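Local coordinates for uncharacterized protein (Uncultured organism, PDB 5IBZ) that belongs to the putative cyclase family, probably has an arylformamidase-type activity, and binds acetylphosphate in a pocket, at residues Gly205-Trp210 against Gly280-Leu285; Val201-Leu206 against Ala246-Ala251; His74-Thr79 against Arg98-Tyr103. One frame throughout, in Å; residues are numbered along the deposited sequence.

Contact 1: residues Gly205-Trp210 against Gly280-Leu285; sequences GLVESW and GEIWWL. With UVW (acetylphosphate), chain F.
Val207 and Trp284 carry this contact, in which a 3-10 turn following strand 199-203 packs against the loop that leaves strand 278-281 of the central mixed sheet. Trp284, with CG anti to the backbone N (chi1 -178°), brings the six-membered part of its indole near the turn, crossing Val207 and Glu208 at a slant. Val207 CG1 comes within 3.6 Å of Trp284 CE3, while the aliphatic part of Glu208 lies against the far end of the ring, CG 4.0 Å from Trp284 CH2. A branched valine suits this buried spot: its CG2 also reaches Ile282 CG2, at 4.4 Å. Glu208 uses methylene carbon for packing and keeps its carboxylate for charge, OE1 forming a salt bridge with Arg203. At the end of strand 278-281, Glu281 extends its chain to the acetylphosphate, OE2 2.6 Å from O2P and OE1 2.8 Å from O3P; Arg69, His119 and His268 also hydrogen-bond the ligand. An alanine in place of Glu281 ends the side chain at CB, and O2P and O3P would probably be left without their carboxylate partner. A single water joins the two segments, donating to Glu208 OE2 (2.8 Å) and accepting from Leu285 N (2.9 Å).

Contact 2: residues Val201-Leu206 against Ala246-Ala251; sequences VIRTGL and AADNIA
Ala246 opens the pairing of two neighbouring parallel strands, 199-203 and 244-247, joined by a beta-alpha-beta crossover. Its carbonyl O accepts from Ile202 N at 2.8 Å, and its small methyl leaves room for the Trp283 indole on the face it shares with Val201. Ala247 turns to the other face beside Ile202, the two CB atoms 4.2 Å apart. At Asp248 the ladder gives way: its N makes only a weak bond to Ile202 O, and the side chain takes over. With CG held between the backbone N and the carbonyl carbon (chi1 65°), the carboxylate reaches forward to the backbone of Thr204 and Gly205. Its OD1 receives Thr204 N on the syn side at 2.7 Å and Thr204 OG1 from above the carboxylate plane at 2.8 Å; OD2 takes Gly205 N, also syn, at 2.9 Å. Thr204 OG1 in turn accepts from Leu206 N in an ST turn, and Gly205 has the positive phi that glycine tolerates easily. Asn249 lays its CB 3.7 Å from Leu206 CD2, while its amide is bound to Thr227 O and Leu252 N. Ile250 then leads into the acetylphosphate pocket, its CG1 still near Leu206 CD2. Three donors on one buried carboxylate would favour the charged form of Asp248 and fix its rotation, which pins the turn after strand 199-203 to the residue following the neighbouring strand 244-247.

Contact 3: residues His74-Thr79 against Arg98-Tyr103; sequences HTMEIT and RFADDY. With UVW (acetylphosphate), chain I.
Thr75 and Tyr103 form a hydrogen-bonded pair in an antiparallel ribbon, strands 73-76 and 97-107, two-stranded within this chain and continued by a strand of the second subunit; the centre of the contact lies about 28 Å from the centre of the chain, on an arm that reaches into neighbouring subunits. Tyr103 N meets Thr75 O nearly end-on at 2.8 Å, and Thr75 N returns a bond to Tyr103 O. One residue on, Met76, a selenomethionine, faces Asp102 as a non-hydrogen-bonded pair; its bent chain sets SE 3.7 Å from Asp102 CB and CE against Ala100 CB. A chi1 of 173° swings the His74 imidazole away from its backbone N toward Asp102, where NE2 bonds to OD2 at 2.6 Å: the oxygen lies in the ring plane but is met on its anti side, 32° out of the carboxylate plane. Gln109 of the second subunit binds OD1. At the corner of the chain, Glu77 CB lies at the edge of the Tyr103 ring, 4.0 Å from CE1. Phe99 offers a ring face to an acetylphosphate, whose O1 is 3.1 Å from CZ; His119, His268 and Arg69 of the second subunit bind it, and Asp101 is salt-bridged to that Arg69. Glu77 N bonds to Asp101 O at 2.8 Å and Ile78 N does so weakly: a classic beta bulge, in an arm that lines a neighbour's ligand site.

In the fold
From the N terminus, contact 3 closes first, joining 74-79 to 98-103 around helix 80-85 and shaping the arm. After the arm the chain returns to the central mixed sheet, whose edge strand 52-54 it has already laid down. There contacts 1 and 2 set out from the same stretch, sharing Gly205 and Leu206, contact 2 closing on 246-251 and contact 1 on the later 280-285. Together they tie three neighbouring inner strands, 199-203, 244-247 and 278-281, and the loops that follow them, with a probable hydrogen bond from Ile282 N to Asn249 O at 2.8 Å. Contact 3 stays about 15 Å from contact 1 between nearest atoms, and meets a ligand site in another subunit.

Contact 1: residues Gly205-Trp210 against Gly280-Leu285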
loop_
_atom_site.group_PDB
_atom_site.type_symbol
_atom_site.label_atom_id
_atom_site.label_comp_id
_atom_site.label_asym_id
_atom_site.label_seq_id
_atom_site.Cartn_x
_atom_site.Cartn_y
_atom_site.Cartn_z
ATOM N N GLY B 205 20.487 -12.261 -20.431
ATOM C CA GLY B 205 19.745 -11.509 -21.435
ATOM C C GLY B 205 18.237 -11.499 -21.236
ATOM O O GLY B 205 17.529 -10.788 -21.947
ATOM N N LEU B 206 17.722 -12.278 -20.286
ATOM C CA LEU B 206 16.281 -12.519 -20.266
ATOM C C LEU B 206 15.471 -11.225 -20.080
ATOM O O LEU B 206 14.488 -10.995 -20.809
ATOM C CB LEU B 206 15.919 -13.545 -19.185
ATOM C CG LEU B 206 14.437 -13.940 -19.155
ATOM C CD1 LEU B 206 14.032 -14.648 -20.434
ATOM C CD2 LEU B 206 14.066 -14.788 -17.928
ATOM N N VAL B 207 15.873 -10.367 -19.140
ATOM C CA VAL B 207 15.115 -9.153 -18.865
ATOM C C VAL B 207 15.135 -8.184 -20.066
ATOM O O VAL B 207 14.246 -7.326 -20.202
ATOM C CB VAL B 207 15.639 -8.443 -17.583
ATOM C CG1 VAL B 207 17.029 -7.901 -17.797
ATOM C CG2 VAL B 207 14.702 -7.357 -17.137
ATOM N N GLU B 208 16.090 -8.361 -20.976
ATOM C CA GLU B 208 16.208 -7.482 -22.146
ATOM C C GLU B 208 15.113 -7.747 -23.172
ATOM O O GLU B 208 14.970 -6.992 -24.148
ATOM C CB GLU B 208 17.589 -7.641 -22.792
ATOM C CG GLU B 208 18.716 -7.212 -21.863
ATOM C CD GLU B 208 20.126 -7.584 -22.354
ATOM O OE1 GLU B 208 20.292 -7.920 -23.551
ATOM O OE2 GLU B 208 21.059 -7.503 -21.524
ATOM N N SER B 209 14.353 -8.813 -22.954
ATOM C CA SER B 209 13.255 -9.164 -23.848
ATOM C C SER B 209 11.880 -8.763 -23.310
ATOM O O SER B 209 10.892 -8.864 -24.024
ATOM C CB SER B 209 13.270 -10.675 -24.140
ATOM O OG SER B 209 12.878 -11.473 -23.016
ATOM N N TRP B 210 11.812 -8.276 -22.078
ATOM C CA TRP B 210 10.520 -8.065 -21.423
ATOM C C TRP B 210 9.761 -6.829 -21.900
ATOM O O TRP B 210 8.548 -6.879 -22.149
ATOM C CB TRP B 210 10.731 -7.958 -19.907
ATOM C CG TRP B 210 9.541 -7.414 -19.167
ATOM C CD1 TRP B 210 9.317 -6.115 -18.794
ATOM C CD2 TRP B 210 8.411 -8.157 -18.711
ATOM N NE1 TRP B 210 8.121 -6.011 -18.138
ATOM C CE2 TRP B 210 7.548 -7.251 -18.067
ATOM C CE3 TRP B 210 8.044 -9.501 -18.787
ATOM C CZ2 TRP B 210 6.340 -7.645 -17.515
ATOM C CZ3 TRP B 210 6.854 -9.888 -18.237
ATOM C CH2 TRP B 210 6.015 -8.962 -17.602
ATOM N N GLY B 280 20.537 -12.674 -6.164
ATOM C CA GLY B 280 20.098 -11.418 -6.749
ATOM C C GLY B 280 19.337 -11.660 -8.037
ATOM O O GLY B 280 19.721 -12.513 -8.843
ATOM N N GLU B 281 18.229 -10.944 -8.220
ATOM C CA GLU B 281 17.365 -11.182 -9.370
ATOM C C GLU B 281 16.900 -9.886 -9.991
ATOM O O GLU B 281 16.790 -8.859 -9.310
ATOM C CB GLU B 281 16.143 -12.021 -8.973
ATOM C CG GLU B 281 16.535 -13.435 -8.555
ATOM C CD GLU B 281 15.442 -14.206 -7.844
ATOM O OE1 GLU B 281 14.477 -13.600 -7.343
ATOM O OE2 GLU B 281 15.566 -15.445 -7.822
ATOM N N ILE B 282 16.581 -9.966 -11.272
ATOM C CA ILE B 282 16.072 -8.846 -12.084
ATOM C C ILE B 282 17.046 -7.657 -12.112
ATOM O O ILE B 282 16.671 -6.479 -12.148
ATOM C CB ILE B 282 14.658 -8.349 -11.624
ATOM C CG1 ILE B 282 13.821 -9.504 -11.035
ATOM C CG2 ILE B 282 13.968 -7.732 -12.832
ATOM C CD1 ILE B 282 12.370 -9.141 -10.725
ATOM N N TRP B 283 18.331 -7.965 -12.163
ATOM C CA TRP B 283 19.325 -6.931 -12.413
ATOM C C TRP B 283 19.346 -6.598 -13.908
ATOM O O TRP B 283 18.867 -7.383 -14.735
ATOM C CB TRP B 283 20.717 -7.386 -11.924
ATOM C CG TRP B 283 20.853 -7.534 -10.421
ATOM C CD1 TRP B 283 19.892 -7.931 -9.540
ATOM C CD2 TRP B 283 22.033 -7.294 -9.642
ATOM N NE1 TRP B 283 20.397 -7.957 -8.255
ATOM C CE2 TRP B 283 21.710 -7.565 -8.293
ATOM C CE3 TRP B 283 23.326 -6.860 -9.952
ATOM C CZ2 TRP B 283 22.638 -7.442 -7.269
ATOM C CZ3 TRP B 283 24.248 -6.737 -8.928
ATOM C CH2 TRP B 283 23.901 -7.021 -7.610
ATOM N N TRP B 284 19.872 -5.422 -14.251
ATOM C CA TRP B 284 19.933 -4.938 -15.627
ATOM C C TRP B 284 21.384 -4.799 -16.024
ATOM O O TRP B 284 22.106 -3.962 -15.474
ATOM C CB TRP B 284 19.222 -3.588 -15.783
ATOM C CG TRP B 284 19.243 -3.118 -17.209
ATOM C CD1 TRP B 284 20.136 -2.254 -17.778
ATOM C CD2 TRP B 284 18.344 -3.515 -18.250
ATOM N NE1 TRP B 284 19.849 -2.093 -19.116
ATOM C CE2 TRP B 284 18.752 -2.855 -19.428
ATOM C CE3 TRP B 284 17.233 -4.376 -18.305
ATOM C CZ2 TRP B 284 18.073 -3.009 -20.640
ATOM C CZ3 TRP B 284 16.566 -4.526 -19.508
ATOM C CH2 TRP B 284 16.996 -3.852 -20.660
ATOM N N LEU B 285 21.822 -5.631 -16.969
ATOM C CA LEU B 285 23.243 -5.772 -17.242
ATOM C C LEU B 285 23.668 -5.379 -18.650
ATOM O O LEU B 285 24.843 -5.498 -18.992
ATOM C CB LEU B 285 23.647 -7.229 -16.974
ATOM C CG LEU B 285 23.379 -7.694 -15.536
ATOM C CD1 LEU B 285 23.780 -9.146 -15.349
ATOM C CD2 LEU B 285 24.084 -6.812 -14.519
HETATM C C1 UVW F . 10.141 -17.498 -7.504
HETATM O O1 UVW F . 9.378 -16.790 -6.939
HETATM C C1M UVW F . 9.624 -18.660 -8.349
HETATM O O2 UVW F . 11.520 -17.291 -7.418
HETATM P P UVW F . 12.207 -16.173 -6.428
HETATM O O1P UVW F . 11.620 -16.241 -5.038
HETATM O O2P UVW F . 13.683 -16.500 -6.403
HETATM O O3P UVW F . 12.018 -14.774 -6.956
HETATM O O HOH W 1 20.653 -7.507 -18.773
#

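Contact 2: residues Val201-Leu206 against Ala246-Ala251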
loop_
_atom_site.group_PDB
_atom_site.type_symbol
_atom_site.label_atom_id
_atom_site.label_comp_id
_atom_site.label_asym_id
_atom_site.label_seq_id
_atom_site.Cartn_x
_atom_site.Cartn_y
_atom_site.Cartn_z
ATOM N N VAL B 201 27.937 -11.675 -11.113
ATOM C CA VAL B 201 26.808 -11.077 -11.791
ATOM C C VAL B 201 26.714 -11.716 -13.180
ATOM O O VAL B 201 27.661 -11.616 -13.978
ATOM C CB VAL B 201 26.985 -9.537 -11.885
ATOM C CG1 VAL B 201 25.864 -8.919 -12.605
ATOM C CG2 VAL B 201 27.129 -8.932 -10.475
ATOM N N ILE B 202 25.612 -12.421 -13.442
ATOM C CA ILE B 202 25.465 -13.250 -14.643
ATOM C C ILE B 202 24.509 -12.633 -15.645
ATOM O O ILE B 202 23.320 -12.406 -15.319
ATOM C CB ILE B 202 24.941 -14.657 -14.285
ATOM C CG1 ILE B 202 25.833 -15.278 -13.203
ATOM C CG2 ILE B 202 24.884 -15.558 -15.526
ATOM C CD1 ILE B 202 25.300 -16.591 -12.663
ATOM N N ARG B 203 25.004 -12.354 -16.850
ATOM C CA ARG B 203 24.133 -11.885 -17.931
ATOM C C ARG B 203 23.578 -13.054 -18.749
ATOM O O ARG B 203 24.339 -13.763 -19.451
ATOM C CB ARG B 203 24.863 -10.911 -18.862
ATOM C CG ARG B 203 23.971 -10.455 -20.017
ATOM C CD ARG B 203 24.475 -9.176 -20.692
ATOM N NE ARG B 203 23.620 -8.786 -21.815
ATOM C CZ ARG B 203 23.908 -8.981 -23.100
ATOM N NH1 ARG B 203 25.023 -9.588 -23.477
ATOM N NH2 ARG B 203 23.052 -8.573 -24.012
ATOM N N THR B 204 22.257 -13.221 -18.616
ATOM C CA THR B 204 21.442 -14.192 -19.351
ATOM C C THR B 204 20.629 -13.574 -20.484
ATOM O O THR B 204 20.105 -14.286 -21.358
ATOM C CB THR B 204 20.409 -14.887 -18.455
ATOM O OG1 THR B 204 19.301 -14.003 -18.225
ATOM C CG2 THR B 204 21.006 -15.344 -17.149
ATOM N N GLY B 205 20.487 -12.261 -20.431
ATOM C CA GLY B 205 19.745 -11.509 -21.435
ATOM C C GLY B 205 18.237 -11.499 -21.236
ATOM O O GLY B 205 17.529 -10.788 -21.947
ATOM N N LEU B 206 17.722 -12.278 -20.286
ATOM C CA LEU B 206 16.281 -12.519 -20.266
ATOM C C LEU B 206 15.471 -11.225 -20.080
ATOM O O LEU B 206 14.488 -10.995 -20.809
ATOM C CB LEU B 206 15.919 -13.545 -19.185
ATOM C CG LEU B 206 14.437 -13.940 -19.155
ATOM C CD1 LEU B 206 14.032 -14.648 -20.434
ATOM C CD2 LEU B 206 14.066 -14.788 -17.928
ATOM N N ALA B 246 24.038 -12.914 -8.629
ATOM C CA ALA B 246 22.918 -12.163 -9.162
ATOM C C ALA B 246 22.814 -12.382 -10.651
ATOM O O ALA B 246 23.810 -12.670 -11.304
ATOM C CB ALA B 246 23.070 -10.715 -8.871
ATOM N N ALA B 247 21.614 -12.172 -11.191
ATOM C CA ALA B 247 21.396 -12.306 -12.627
ATOM C C ALA B 247 20.307 -11.369 -13.140
ATOM O O ALA B 247 19.527 -10.790 -12.363
ATOM C CB ALA B 247 21.038 -13.753 -12.987
ATOM N N ASP B 248 20.306 -11.205 -14.459
ATOM C CA ASP B 248 19.298 -10.430 -15.164
ATOM C C ASP B 248 18.148 -11.321 -15.665
ATOM O O ASP B 248 17.559 -11.080 -16.725
ATOM C CB ASP B 248 19.940 -9.695 -16.332
ATOM C CG ASP B 248 20.467 -10.637 -17.378
ATOM O OD1 ASP B 248 20.542 -11.846 -17.054
ATOM O OD2 ASP B 248 20.804 -10.179 -18.508
ATOM N N ASN B 249 17.821 -12.352 -14.896
ATOM C CA ASN B 249 16.579 -13.096 -15.112
ATOM C C ASN B 249 15.711 -12.909 -13.866
ATOM O O ASN B 249 15.997 -12.030 -13.028
ATOM C CB ASN B 249 16.847 -14.567 -15.447
ATOM C CG ASN B 249 17.607 -15.291 -14.366
ATOM O OD1 ASN B 249 17.750 -14.787 -13.253
ATOM N ND2 ASN B 249 18.083 -16.505 -14.683
ATOM N N ILE B 250 14.641 -13.685 -13.722
ATOM C CA ILE B 250 13.692 -13.451 -12.642
ATOM C C ILE B 250 13.914 -14.421 -11.479
ATOM O O ILE B 250 13.683 -14.073 -10.321
ATOM C CB ILE B 250 12.218 -13.579 -13.120
ATOM C CG1 ILE B 250 12.014 -12.899 -14.475
ATOM C CG2 ILE B 250 11.296 -13.003 -12.079
ATOM C CD1 ILE B 250 12.405 -11.430 -14.552
ATOM N N ALA B 251 14.389 -15.628 -11.781
ATOM C CA ALA B 251 14.506 -16.679 -10.771
ATOM C C ALA B 251 15.924 -17.185 -10.488
ATOM O O ALA B 251 16.080 -18.137 -9.728
ATOM C CB ALA B 251 13.651 -17.850 -11.186
#

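Contact 3: residues His74-Thr79 against Arg98-Tyr103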
loop_
_atom_site.group_PDB
_atom_site.type_symbol
_atom_site.label_atom_id
_atom_site.label_comp_id
_atom_site.label_asym_id
_atom_site.label_seq_id
_atom_site.Cartn_x
_atom_site.Cartn_y
_atom_site.Cartn_z
ATOM N N HIS B 74 3.752 3.313 -7.581
ATOM C CA HIS B 74 4.147 4.657 -7.135
ATOM C C HIS B 74 2.940 5.584 -7.216
ATOM O O HIS B 74 2.226 5.596 -8.220
ATOM C CB HIS B 74 5.301 5.153 -8.024
ATOM C CG HIS B 74 5.725 6.576 -7.802
ATOM N ND1 HIS B 74 5.848 7.478 -8.842
ATOM C CD2 HIS B 74 6.159 7.222 -6.694
ATOM C CE1 HIS B 74 6.294 8.630 -8.371
ATOM N NE2 HIS B 74 6.484 8.504 -7.070
ATOM N N THR B 75 2.664 6.315 -6.141
ATOM C CA THR B 75 1.616 7.340 -6.180
ATOM C C THR B 75 2.116 8.603 -5.518
ATOM O O THR B 75 2.971 8.562 -4.631
ATOM C CB THR B 75 0.287 6.902 -5.477
ATOM O OG1 THR B 75 0.545 6.524 -4.120
ATOM C CG2 THR B 75 -0.389 5.736 -6.208
HETATM N N MSE B 76 1.575 9.728 -5.966
HETATM C CA MSE B 76 1.900 11.008 -5.363
HETATM C C MSE B 76 0.897 11.366 -4.270
HETATM O O MSE B 76 -0.295 11.039 -4.345
HETATM C CB MSE B 76 1.920 12.122 -6.424
HETATM C CG MSE B 76 2.746 11.852 -7.667
HETATM SE SE MSE B 76 4.679 11.941 -7.500
HETATM C CE MSE B 76 4.856 13.817 -7.198
ATOM N N GLU B 77 1.381 12.071 -3.250
ATOM C CA GLU B 77 0.546 12.639 -2.211
ATOM C C GLU B 77 0.206 14.113 -2.528
ATOM O O GLU B 77 -0.884 14.589 -2.241
ATOM C CB GLU B 77 1.267 12.517 -0.860
ATOM C CG GLU B 77 0.539 13.139 0.294
ATOM C CD GLU B 77 -0.712 12.394 0.682
ATOM O OE1 GLU B 77 -0.879 11.246 0.238
ATOM O OE2 GLU B 77 -1.535 12.965 1.422
ATOM N N ILE B 78 1.159 14.823 -3.127
ATOM C CA ILE B 78 0.951 16.198 -3.572
ATOM C C ILE B 78 1.951 16.443 -4.703
ATOM O O ILE B 78 3.024 15.847 -4.719
ATOM C CB ILE B 78 1.092 17.215 -2.412
ATOM C CG1 ILE B 78 0.851 18.639 -2.911
ATOM C CG2 ILE B 78 2.421 17.110 -1.758
ATOM C CD1 ILE B 78 -0.198 19.357 -2.126
ATOM N N THR B 79 1.544 17.246 -5.681
ATOM C CA THR B 79 2.268 17.405 -6.937
ATOM C C THR B 79 2.352 18.852 -7.365
ATOM O O THR B 79 1.640 19.691 -6.845
ATOM C CB THR B 79 1.575 16.684 -8.111
ATOM O OG1 THR B 79 0.406 17.436 -8.465
ATOM C CG2 THR B 79 1.200 15.272 -7.766
ATOM N N ARG B 98 6.818 25.336 -2.076
ATOM C CA ARG B 98 5.871 24.400 -2.643
ATOM C C ARG B 98 6.573 23.059 -2.632
ATOM O O ARG B 98 7.787 23.005 -2.814
ATOM C CB ARG B 98 5.471 24.834 -4.049
ATOM C CG ARG B 98 4.795 26.205 -4.049
ATOM C CD ARG B 98 4.345 26.673 -5.407
ATOM N NE ARG B 98 3.575 27.913 -5.280
ATOM C CZ ARG B 98 2.898 28.500 -6.267
ATOM N NH1 ARG B 98 2.868 27.970 -7.479
ATOM N NH2 ARG B 98 2.238 29.623 -6.039
ATOM N N PHE B 99 5.826 21.996 -2.358
ATOM C CA PHE B 99 6.378 20.657 -2.199
ATOM C C PHE B 99 5.632 19.636 -3.043
ATOM O O PHE B 99 4.428 19.771 -3.305
ATOM C CB PHE B 99 6.297 20.204 -0.727
ATOM C CG PHE B 99 7.335 20.808 0.166
ATOM C CD1 PHE B 99 8.662 20.418 0.075
ATOM C CD2 PHE B 99 6.979 21.756 1.111
ATOM C CE1 PHE B 99 9.623 20.972 0.904
ATOM C CE2 PHE B 99 7.932 22.320 1.947
ATOM C CZ PHE B 99 9.255 21.926 1.845
ATOM N N ALA B 100 6.350 18.597 -3.451
ATOM C CA ALA B 100 5.738 17.382 -3.974
ATOM C C ALA B 100 6.238 16.233 -3.114
ATOM O O ALA B 100 7.424 16.186 -2.772
ATOM C CB ALA B 100 6.103 17.150 -5.434
ATOM N N ASP B 101 5.340 15.299 -2.792
ATOM C CA ASP B 101 5.608 14.152 -1.899
ATOM C C ASP B 101 5.041 12.906 -2.562
ATOM O O ASP B 101 4.032 13.004 -3.277
ATOM C CB ASP B 101 4.907 14.305 -0.539
ATOM C CG ASP B 101 5.753 14.954 0.543
ATOM O OD1 ASP B 101 6.848 15.461 0.265
ATOM O OD2 ASP B 101 5.277 14.964 1.708
ATOM N N ASP B 102 5.617 11.740 -2.288
ATOM C CA ASP B 102 5.090 10.521 -2.891
ATOM C C ASP B 102 5.309 9.273 -2.021
ATOM O O ASP B 102 5.930 9.329 -0.938
ATOM C CB ASP B 102 5.663 10.338 -4.315
ATOM C CG ASP B 102 7.192 10.432 -4.401
ATOM O OD1 ASP B 102 7.882 10.651 -3.378
ATOM O OD2 ASP B 102 7.713 10.256 -5.533
ATOM N N TYR B 103 4.722 8.169 -2.501
ATOM C CA TYR B 103 4.598 6.904 -1.789
ATOM C C TYR B 103 4.876 5.738 -2.730
ATOM O O TYR B 103 4.742 5.848 -3.948
ATOM C CB TYR B 103 3.173 6.738 -1.215
ATOM C CG TYR B 103 2.953 7.431 0.100
ATOM C CD1 TYR B 103 2.788 8.817 0.170
ATOM C CD2 TYR B 103 2.929 6.706 1.289
ATOM C CE1 TYR B 103 2.617 9.453 1.371
ATOM C CE2 TYR B 103 2.738 7.343 2.494
ATOM C CZ TYR B 103 2.600 8.710 2.535
ATOM O OH TYR B 103 2.409 9.325 3.746
HETATM C C1 UVW I . 9.099 19.450 5.178
HETATM O O1 UVW I . 8.731 20.070 4.239
HETATM C C1M UVW I . 8.149 19.219 6.353
HETATM O O2 UVW I . 10.403 18.948 5.230
HETATM P P UVW I . 11.038 18.016 4.035
HETATM O O1P UVW I . 10.143 17.907 2.847
HETATM O O2P UVW I . 11.232 16.630 4.621
HETATM O O3P UVW I . 12.417 18.607 3.750
#